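Local coordinates for protein tyrosyl-tRNA synthetase (Pyrococcus horikoshii, PDB 2CYC) that probably catalyses the two-step attachment of tyrosine to its cognate tRNA, activating the amino acid with ATP before transferring it to the acceptor end, at residues 17-22 / 218-223; 225-230 / 284-289; 299-304 / 319-324. All coordinates share one frame; numbering follows the deposited sequence.

Contact 1 (17-22 / 218-223); sequences EVLTVE and PVAVHH
Glu-17 and His-222 face each other across two antiparallel strands and are joined three times. His-222 N gives a nearly straight bond to Glu-17 O (2.8 Å), Glu-17 N returns a longer one to His-222 O, and the side chains add a His-carboxylate bond from ND1 of His-222 to OE2 of Glu-17 (2.9 Å). The two side chains run side by side. OE2 arrives at the ring edge, close to the imidazole plane, and is met on its anti side, somewhat out of the carboxylate plane, with carboxylate and ring turned 61° apart. The extended glutamate chain, with CG anti to the backbone N (chi1 178°), brings the acid alongside the ring. Two residues further on, Leu-19 and Ala-220 form the next hydrogen-bonded pair, with Leu-19 N 2.8 Å from Ala-220 O. The small methyl of Ala-220 suits its place beside Leu-19 CB, CB to CB 4.1 Å, while CD1 of Leu-19 reaches the CE1 edge of His-222.

Strand 15-19 thereby extends the sheet of the Rossmann-fold catalytic domain of class I synthetases, pairing with 214-223, which also pairs, in parallel, with 183-187. On the reverse face Val-18 CG1 touches Val-219 CG1 (3.9 Å) and CG2 approaches Val-221 CG1. A water lies between Leu-19 O and Pro-218 O, 2.6 and 2.7 Å from them.

Further out, Arg-191 forms a salt bridge with Glu-17 OE2, and His-194 bonds to His-222 NE2. Both belong to helix 191-200, which follows the tyrosine-binding Gln-190.

Contact 2 (225-230 / 284-289); sequences LLLGLQ and VRYNPV
The pyrrolidine ring of Pro-288 is the bump of this contact, and the stretch of loop from Leu-227 to Leu-229 is the hollow that receives it. CB of Pro-288 lies 3.2 Å from Gly-228 O and 3.9 Å from Leu-229 CA, so the ring rests on backbone as much as on side chains. Leu-227 CB and Leu-229 CD2 both close on Pro-288 CB, the latter at 4.1 Å. Proline suits this first turn of helix 288-297, where its missing N-H costs no helical bond and its compact ring offers a rigid apolar surface.

Beside the proline, Leu-227 sets one methyl, CD1, over a face of the Tyr-286 ring, nearest CE2 and CZ. This CH-pi contact is 4.2 Å from the centroid and 27° off the normal. With CG anti to the backbone N (chi1 -174°), the tyrosine carries its phenol across to the leucine. A water links the polar margin: it accepts from Tyr-286 OH and donates to Gly-228 O (2.7 Å) and Gln-230 O (2.6 Å), satisfying the hydroxyl amid apolar groups.

Gln-230 OE1 bonds to Ser-255 of the KMSKS loop, which in class I synthetases serves ATP, and its NE2 to Met-250 O at the end of helix 240-250. Around the contact, Phe-243 and Lys-247 of that helix touch Tyr-286, while Asp-291 and Trp-292 of helix 288-297 bond to the Leu-227 backbone.

Contact 3 (299-304 / 319-324); sequences REEPTE and YTTFEE
Glu-301 reaches over the start of helix 322-330, where Thr-321 is the N-cap, and takes up a backbone N-H of the first turn. The segment 299-304 leads into strand 305-307, which pairs with 317-319 in a two-stranded antiparallel hairpin, so the contact lies where hairpin and helix meet.

Phe-322 N donates to Glu-301 OE1 (3.0 Å), on the syn side but 33° out of the carboxylate plane. An acid suits this place, since its charge is probably favoured by the positive end of the helix dipole. Thr-303 N donates to Thr-320 O (3.1 Å), in the carbonyl plane on a lone pair. Within 319-324, Thr-321 OG1 accepts from Glu-324 N, the classical threonine cap, and Thr-320 N gives a nearly straight bond to Glu-324 OE1 (2.8 Å).

CA-H...O contacts reinforce these bonds. Pro-302, after a cis peptide, sets its CA 3.3 Å from Thr-320 O, and Glu-304 CA lies 3.3 Å from Tyr-319 O. Phe-322 turns its ring away to Val-293 and Glu-294 of helix 288-297.

Solvent adds one bridge: a water donates to Glu-301 OE1 (2.7 Å) and accepts from Glu-323 N (2.9 Å).

How the contacts relate
The three contacts come in series along the chain. Contact 1 belongs to the catalytic sheet that carries the tyrosine pocket. Strand 214-223 runs from it almost directly into the loop of contact 2, whose centre lies about 24 Å away, beside the KMSKS region. Helix 288-297 then joins contacts 2 and 3: it begins at Pro-288 in contact 2, and the chain leaving its far end forms segment 299-304. Their centres are about 18 Å apart, those of contacts 1 and 3 about 25 Å. Helix 322-330 of contact 3 also reaches back to Val-284 and Asn-287. The path thus leads from the sheet near the tyrosine pocket, past a loop beside the KMSKS motif, to the peripheral helices and hairpin.

Contact 1 (17-22 / 218-223)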
loop_
_atom_site.group_PDB
_atom_site.type_symbol
_atom_site.label_atom_id
_atom_site.label_comp_id
_atom_site.label_asym_id
_atom_site.label_seq_id
_atom_site.Cartn_x
_atom_site.Cartn_y
_atom_site.Cartn_z
ATOM N N GLU A 17 9.041 -19.858 20.099
ATOM C CA GLU A 17 8.727 -18.621 20.791
ATOM C C GLU A 17 7.228 -18.352 20.813
ATOM O O GLU A 17 6.523 -18.631 19.842
ATOM C CB GLU A 17 9.441 -17.444 20.094
ATOM C CG GLU A 17 9.160 -16.061 20.699
ATOM C CD GLU A 17 9.768 -14.912 19.888
ATOM O OE1 GLU A 17 10.426 -14.051 20.499
ATOM O OE2 GLU A 17 9.578 -14.847 18.648
ATOM N N VAL A 18 6.755 -17.804 21.927
ATOM C CA VAL A 18 5.358 -17.426 22.052
ATOM C C VAL A 18 5.302 -16.015 22.614
ATOM O O VAL A 18 5.882 -15.742 23.665
ATOM C CB VAL A 18 4.573 -18.358 23.001
ATOM C CG1 VAL A 18 3.132 -17.829 23.172
ATOM C CG2 VAL A 18 4.533 -19.759 22.436
ATOM N N LEU A 19 4.635 -15.113 21.893
ATOM C CA LEU A 19 4.469 -13.736 22.354
ATOM C C LEU A 19 2.972 -13.517 22.606
ATOM O O LEU A 19 2.229 -13.249 21.660
ATOM C CB LEU A 19 4.943 -12.737 21.288
ATOM C CG LEU A 19 6.371 -12.894 20.759
ATOM C CD1 LEU A 19 6.609 -11.952 19.588
ATOM C CD2 LEU A 19 7.357 -12.627 21.889
ATOM N N THR A 20 2.504 -13.675 23.848
ATOM C CA THR A 20 3.309 -14.050 25.015
ATOM C C THR A 20 2.507 -15.130 25.749
ATOM O O THR A 20 1.290 -15.261 25.547
ATOM C CB THR A 20 3.483 -12.876 26.017
ATOM O OG1 THR A 20 2.204 -12.541 26.574
ATOM C CG2 THR A 20 4.082 -11.640 25.337
ATOM N N VAL A 21 3.170 -15.889 26.614
ATOM C CA VAL A 21 2.481 -16.933 27.359
ATOM C C VAL A 21 1.402 -16.324 28.247
ATOM O O VAL A 21 0.315 -16.888 28.408
ATOM C CB VAL A 21 3.466 -17.746 28.221
ATOM C CG1 VAL A 21 2.703 -18.749 29.081
ATOM C CG2 VAL A 21 4.441 -18.484 27.311
ATOM N N GLU A 22 1.697 -15.159 28.810
ATOM C CA GLU A 22 0.735 -14.480 29.660
ATOM C C GLU A 22 -0.535 -14.108 28.884
ATOM O O GLU A 22 -1.645 -14.300 29.377
ATOM C CB GLU A 22 1.356 -13.219 30.258
ATOM C CG GLU A 22 0.342 -12.323 30.951
ATOM C CD GLU A 22 0.955 -11.039 31.496
ATOM O OE1 GLU A 22 0.184 -10.149 31.905
ATOM O OE2 GLU A 22 2.202 -10.919 31.516
ATOM N N PRO A 218 -3.370 -10.319 19.356
ATOM C CA PRO A 218 -3.250 -11.733 19.008
ATOM C C PRO A 218 -1.981 -12.294 19.639
ATOM O O PRO A 218 -1.044 -11.548 19.933
ATOM C CB PRO A 218 -3.155 -11.708 17.484
ATOM C CG PRO A 218 -2.453 -10.389 17.222
ATOM C CD PRO A 218 -3.177 -9.460 18.175
ATOM N N VAL A 219 -1.970 -13.604 19.848
ATOM C CA VAL A 219 -0.824 -14.308 20.399
ATOM C C VAL A 219 -0.020 -14.828 19.205
ATOM O O VAL A 219 -0.579 -15.441 18.296
ATOM C CB VAL A 219 -1.277 -15.514 21.258
ATOM C CG1 VAL A 219 -0.083 -16.377 21.625
ATOM C CG2 VAL A 219 -1.977 -15.021 22.519
ATOM N N ALA A 220 1.282 -14.572 19.204
ATOM C CA ALA A 220 2.153 -15.038 18.129
ATOM C C ALA A 220 2.840 -16.326 18.575
ATOM O O ALA A 220 3.379 -16.394 19.682
ATOM C CB ALA A 220 3.206 -13.973 17.804
ATOM N N VAL A 221 2.802 -17.353 17.729
ATOM C CA VAL A 221 3.446 -18.628 18.053
ATOM C C VAL A 221 4.355 -18.968 16.882
ATOM O O VAL A 221 3.894 -19.184 15.755
ATOM C CB VAL A 221 2.397 -19.766 18.300
ATOM C CG1 VAL A 221 3.102 -21.050 18.773
ATOM C CG2 VAL A 221 1.398 -19.317 19.376
ATOM N N HIS A 222 5.655 -19.014 17.163
ATOM C CA HIS A 222 6.663 -19.257 16.136
ATOM C C HIS A 222 7.348 -20.594 16.282
ATOM O O HIS A 222 7.787 -20.971 17.375
ATOM C CB HIS A 222 7.694 -18.123 16.177
ATOM C CG HIS A 222 7.079 -16.763 16.068
ATOM N ND1 HIS A 222 7.405 -15.724 16.914
ATOM C CD2 HIS A 222 6.091 -16.297 15.264
ATOM C CE1 HIS A 222 6.639 -14.680 16.642
ATOM N NE2 HIS A 222 5.833 -15.003 15.646
ATOM N N HIS A 223 7.444 -21.328 15.180
ATOM C CA HIS A 223 8.087 -22.616 15.276
ATOM C C HIS A 223 9.491 -22.574 14.735
ATOM O O HIS A 223 9.837 -21.709 13.939
ATOM C CB HIS A 223 7.266 -23.711 14.581
ATOM C CG HIS A 223 7.046 -23.492 13.119
ATOM N ND1 HIS A 223 5.784 -23.373 12.571
ATOM C CD2 HIS A 223 7.914 -23.469 12.079
ATOM C CE1 HIS A 223 5.886 -23.292 11.255
ATOM N NE2 HIS A 223 7.166 -23.350 10.932
HETATM O O HOH W 1 0.371 -11.488 22.285
#

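Contact 2 (225-230 / 284-289)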
loop_
_atom_site.group_PDB
_atom_site.type_symbol
_atom_site.label_atom_id
_atom_site.label_comp_id
_atom_site.label_asym_id
_atom_site.label_seq_id
_atom_site.Cartn_x
_atom_site.Cartn_y
_atom_site.Cartn_z
ATOM N N LEU A 225 12.894 -23.210 12.755
ATOM C CA LEU A 225 13.175 -23.341 11.329
ATOM C C LEU A 225 14.202 -24.458 11.121
ATOM O O LEU A 225 15.348 -24.337 11.542
ATOM C CB LEU A 225 13.724 -22.026 10.775
ATOM C CG LEU A 225 12.858 -20.770 10.919
ATOM C CD1 LEU A 225 13.623 -19.572 10.345
ATOM C CD2 LEU A 225 11.529 -20.963 10.184
ATOM N N LEU A 226 13.799 -25.558 10.493
ATOM C CA LEU A 226 14.744 -26.646 10.252
ATOM C C LEU A 226 15.836 -26.182 9.279
ATOM O O LEU A 226 15.558 -25.501 8.292
ATOM C CB LEU A 226 14.030 -27.873 9.667
ATOM C CG LEU A 226 13.025 -28.632 10.543
ATOM C CD1 LEU A 226 12.416 -29.770 9.724
ATOM C CD2 LEU A 226 13.720 -29.188 11.781
ATOM N N LEU A 227 17.074 -26.560 9.568
ATOM C CA LEU A 227 18.212 -26.209 8.723
ATOM C C LEU A 227 18.272 -27.062 7.469
ATOM O O LEU A 227 17.785 -28.194 7.452
ATOM C CB LEU A 227 19.521 -26.413 9.486
ATOM C CG LEU A 227 19.787 -25.491 10.670
ATOM C CD1 LEU A 227 21.038 -25.956 11.405
ATOM C CD2 LEU A 227 19.932 -24.047 10.174
ATOM N N GLY A 228 18.857 -26.506 6.412
ATOM C CA GLY A 228 19.037 -27.268 5.193
ATOM C C GLY A 228 20.164 -28.248 5.517
ATOM O O GLY A 228 20.876 -28.055 6.496
ATOM N N LEU A 229 20.346 -29.285 4.705
ATOM C CA LEU A 229 21.379 -30.284 4.973
ATOM C C LEU A 229 22.782 -29.936 4.474
ATOM O O LEU A 229 23.735 -30.651 4.774
ATOM C CB LEU A 229 20.951 -31.626 4.378
ATOM C CG LEU A 229 19.627 -32.175 4.923
ATOM C CD1 LEU A 229 19.194 -33.402 4.133
ATOM C CD2 LEU A 229 19.785 -32.503 6.400
ATOM N N GLN A 230 22.910 -28.836 3.734
ATOM C CA GLN A 230 24.202 -28.429 3.178
ATOM C C GLN A 230 25.217 -27.943 4.213
ATOM O O GLN A 230 24.845 -27.434 5.273
ATOM C CB GLN A 230 24.001 -27.335 2.116
ATOM C CG GLN A 230 23.652 -25.940 2.664
ATOM C CD GLN A 230 22.203 -25.810 3.113
ATOM O OE1 GLN A 230 21.328 -26.568 2.676
ATOM N NE2 GLN A 230 21.938 -24.830 3.969
ATOM N N VAL A 284 27.866 -30.922 17.856
ATOM C CA VAL A 284 26.491 -30.758 18.320
ATOM C C VAL A 284 26.006 -29.314 18.309
ATOM O O VAL A 284 24.841 -29.062 18.593
ATOM C CB VAL A 284 26.288 -31.317 19.750
ATOM C CG1 VAL A 284 26.563 -32.814 19.773
ATOM C CG2 VAL A 284 27.191 -30.576 20.736
ATOM N N ARG A 285 26.890 -28.372 17.988
ATOM C CA ARG A 285 26.522 -26.953 17.935
ATOM C C ARG A 285 25.803 -26.631 16.616
ATOM O O ARG A 285 24.725 -26.036 16.610
ATOM C CB ARG A 285 27.776 -26.086 18.064
ATOM C CG ARG A 285 27.561 -24.601 17.799
ATOM C CD ARG A 285 28.903 -23.913 17.557
ATOM N NE ARG A 285 28.784 -22.500 17.198
ATOM C CZ ARG A 285 28.371 -21.548 18.028
ATOM N NH1 ARG A 285 28.299 -20.292 17.608
ATOM N NH2 ARG A 285 28.031 -21.850 19.277
ATOM N N TYR A 286 26.417 -27.009 15.499
ATOM C CA TYR A 286 25.816 -26.789 14.189
ATOM C C TYR A 286 25.832 -28.144 13.495
ATOM O O TYR A 286 26.873 -28.614 13.029
ATOM C CB TYR A 286 26.598 -25.749 13.377
ATOM C CG TYR A 286 25.899 -25.425 12.083
ATOM C CD1 TYR A 286 25.954 -26.306 11.007
ATOM C CD2 TYR A 286 25.102 -24.287 11.962
ATOM C CE1 TYR A 286 25.230 -26.077 9.848
ATOM C CE2 TYR A 286 24.368 -24.045 10.797
ATOM C CZ TYR A 286 24.437 -24.947 9.748
ATOM O OH TYR A 286 23.707 -24.741 8.602
ATOM N N ASN A 287 24.663 -28.764 13.423
ATOM C CA ASN A 287 24.527 -30.071 12.808
ATOM C C ASN A 287 23.102 -30.222 12.276
ATOM O O ASN A 287 22.168 -30.486 13.037
ATOM C CB ASN A 287 24.827 -31.123 13.885
ATOM C CG ASN A 287 24.931 -32.530 13.335
ATOM O OD1 ASN A 287 25.739 -33.333 13.817
ATOM N ND2 ASN A 287 24.106 -32.848 12.345
ATOM N N PRO A 288 22.919 -30.047 10.960
ATOM C CA PRO A 288 21.591 -30.168 10.353
ATOM C C PRO A 288 20.899 -31.489 10.674
ATOM O O PRO A 288 19.687 -31.529 10.908
ATOM C CB PRO A 288 21.880 -30.005 8.864
ATOM C CG PRO A 288 23.067 -29.066 8.871
ATOM C CD PRO A 288 23.924 -29.643 9.960
ATOM N N VAL A 289 21.668 -32.570 10.700
ATOM C CA VAL A 289 21.083 -33.861 10.985
ATOM C C VAL A 289 20.536 -33.945 12.406
ATOM O O VAL A 289 19.414 -34.423 12.606
ATOM C CB VAL A 289 22.084 -35.012 10.753
ATOM C CG1 VAL A 289 21.431 -36.337 11.132
ATOM C CG2 VAL A 289 22.518 -35.040 9.284
HETATM O O HOH W 2 23.068 -26.473 6.908
#

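Contact 3 (299-304 / 319-324)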
loop_
_atom_site.group_PDB
_atom_site.type_symbol
_atom_site.label_atom_id
_atom_site.label_comp_id
_atom_site.label_asym_id
_atom_site.label_seq_id
_atom_site.Cartn_x
_atom_site.Cartn_y
_atom_site.Cartn_z
ATOM N N ARG A 299 10.068 -35.081 18.424
ATOM C CA ARG A 299 9.089 -34.013 18.528
ATOM C C ARG A 299 8.332 -34.242 19.824
ATOM O O ARG A 299 8.082 -33.315 20.580
ATOM C CB ARG A 299 8.115 -34.057 17.355
ATOM C CG ARG A 299 7.058 -32.985 17.445
ATOM C CD ARG A 299 6.275 -32.945 16.177
ATOM N NE ARG A 299 5.429 -34.117 16.014
ATOM C CZ ARG A 299 4.170 -34.186 16.432
ATOM N NH1 ARG A 299 3.616 -33.150 17.045
ATOM N NH2 ARG A 299 3.459 -35.282 16.205
ATOM N N GLU A 300 7.971 -35.494 20.066
ATOM C CA GLU A 300 7.269 -35.861 21.282
ATOM C C GLU A 300 8.077 -36.927 22.003
ATOM O O GLU A 300 8.270 -38.027 21.490
ATOM C CB GLU A 300 5.876 -36.397 20.959
ATOM C CG GLU A 300 5.002 -35.411 20.191
ATOM C CD GLU A 300 3.557 -35.857 20.106
ATOM O OE1 GLU A 300 2.731 -35.117 19.528
ATOM O OE2 GLU A 300 3.246 -36.949 20.620
ATOM N N GLU A 301 8.575 -36.590 23.184
ATOM C CA GLU A 301 9.346 -37.543 23.965
ATOM C C GLU A 301 8.787 -37.643 25.382
ATOM O O GLU A 301 8.129 -36.722 25.870
ATOM C CB GLU A 301 10.841 -37.163 23.965
ATOM C CG GLU A 301 11.156 -35.705 24.246
ATOM C CD GLU A 301 12.606 -35.345 23.936
ATOM O OE1 GLU A 301 13.518 -36.001 24.477
ATOM O OE2 GLU A 301 12.835 -34.399 23.151
ATOM N N PRO A 302 9.041 -38.772 26.061
ATOM C CA PRO A 302 9.817 -39.898 25.532
ATOM C C PRO A 302 9.180 -40.646 24.365
ATOM O O PRO A 302 7.956 -40.685 24.198
ATOM C CB PRO A 302 10.011 -40.786 26.755
ATOM C CG PRO A 302 8.729 -40.571 27.509
ATOM C CD PRO A 302 8.553 -39.068 27.422
ATOM N N THR A 303 10.048 -41.230 23.555
ATOM C CA THR A 303 9.656 -42.008 22.401
ATOM C C THR A 303 10.763 -43.040 22.262
ATOM O O THR A 303 11.640 -43.129 23.122
ATOM C CB THR A 303 9.582 -41.131 21.123
ATOM O OG1 THR A 303 9.275 -41.955 19.988
ATOM C CG2 THR A 303 10.906 -40.414 20.888
ATOM N N GLU A 304 10.729 -43.823 21.194
ATOM C CA GLU A 304 11.757 -44.824 20.980
ATOM C C GLU A 304 12.352 -44.691 19.591
ATOM O O GLU A 304 11.652 -44.847 18.591
ATOM C CB GLU A 304 11.184 -46.233 21.169
ATOM C CG GLU A 304 11.122 -46.694 22.623
ATOM C CD GLU A 304 10.518 -48.083 22.769
ATOM O OE1 GLU A 304 10.904 -48.983 21.995
ATOM O OE2 GLU A 304 9.663 -48.276 23.660
ATOM N N TYR A 319 17.073 -45.036 21.724
ATOM C CA TYR A 319 17.038 -43.800 22.492
ATOM C C TYR A 319 15.604 -43.401 22.818
ATOM O O TYR A 319 14.687 -43.645 22.030
ATOM C CB TYR A 319 17.717 -42.673 21.722
ATOM C CG TYR A 319 19.172 -42.933 21.422
ATOM C CD1 TYR A 319 19.560 -43.568 20.242
ATOM C CD2 TYR A 319 20.168 -42.532 22.315
ATOM C CE1 TYR A 319 20.907 -43.796 19.952
ATOM C CE2 TYR A 319 21.517 -42.756 22.036
ATOM C CZ TYR A 319 21.877 -43.386 20.853
ATOM O OH TYR A 319 23.204 -43.593 20.572
ATOM N N THR A 320 15.417 -42.788 23.983
ATOM C CA THR A 320 14.089 -42.365 24.406
ATOM C C THR A 320 13.966 -40.854 24.426
ATOM O O THR A 320 12.863 -40.315 24.332
ATOM C CB THR A 320 13.743 -42.909 25.803
ATOM O OG1 THR A 320 14.734 -42.474 26.744
ATOM C CG2 THR A 320 13.693 -44.434 25.779
ATOM N N THR A 321 15.093 -40.165 24.563
ATOM C CA THR A 321 15.073 -38.709 24.566
ATOM C C THR A 321 16.193 -38.190 23.678
ATOM O O THR A 321 17.200 -38.868 23.471
ATOM C CB THR A 321 15.263 -38.119 25.979
ATOM O OG1 THR A 321 16.615 -38.322 26.406
ATOM C CG2 THR A 321 14.305 -38.781 26.972
ATOM N N PHE A 322 16.013 -36.987 23.149
ATOM C CA PHE A 322 17.021 -36.404 22.291
ATOM C C PHE A 322 18.319 -36.233 23.062
ATOM O O PHE A 322 19.409 -36.492 22.540
ATOM C CB PHE A 322 16.560 -35.049 21.770
ATOM C CG PHE A 322 17.616 -34.321 20.988
ATOM C CD1 PHE A 322 18.095 -34.841 19.791
ATOM C CD2 PHE A 322 18.154 -33.132 21.465
ATOM C CE1 PHE A 322 19.094 -34.189 19.083
ATOM C CE2 PHE A 322 19.155 -32.468 20.761
ATOM C CZ PHE A 322 19.625 -33.001 19.567
ATOM N N GLU A 323 18.198 -35.805 24.314
ATOM C CA GLU A 323 19.364 -35.577 25.149
ATOM C C GLU A 323 20.289 -36.791 25.220
ATOM O O GLU A 323 21.503 -36.643 25.117
ATOM C CB GLU A 323 18.936 -35.156 26.555
ATOM C CG GLU A 323 20.020 -34.392 27.283
ATOM C CD GLU A 323 20.435 -33.132 26.535
ATOM O OE1 GLU A 323 21.520 -32.590 26.841
ATOM O OE2 GLU A 323 19.674 -32.680 25.646
ATOM N N GLU A 324 19.727 -37.984 25.395
ATOM C CA GLU A 324 20.551 -39.195 25.450
ATOM C C GLU A 324 21.321 -39.337 24.139
ATOM O O GLU A 324 22.539 -39.545 24.134
ATOM C CB GLU A 324 19.699 -40.458 25.618
ATOM C CG GLU A 324 18.633 -40.409 26.689
ATOM C CD GLU A 324 17.864 -41.718 26.784
ATOM O OE1 GLU A 324 17.594 -42.332 25.728
ATOM O OE2 GLU A 324 17.521 -42.129 27.914
HETATM O O HOH W 3 15.679 -34.579 25.178
#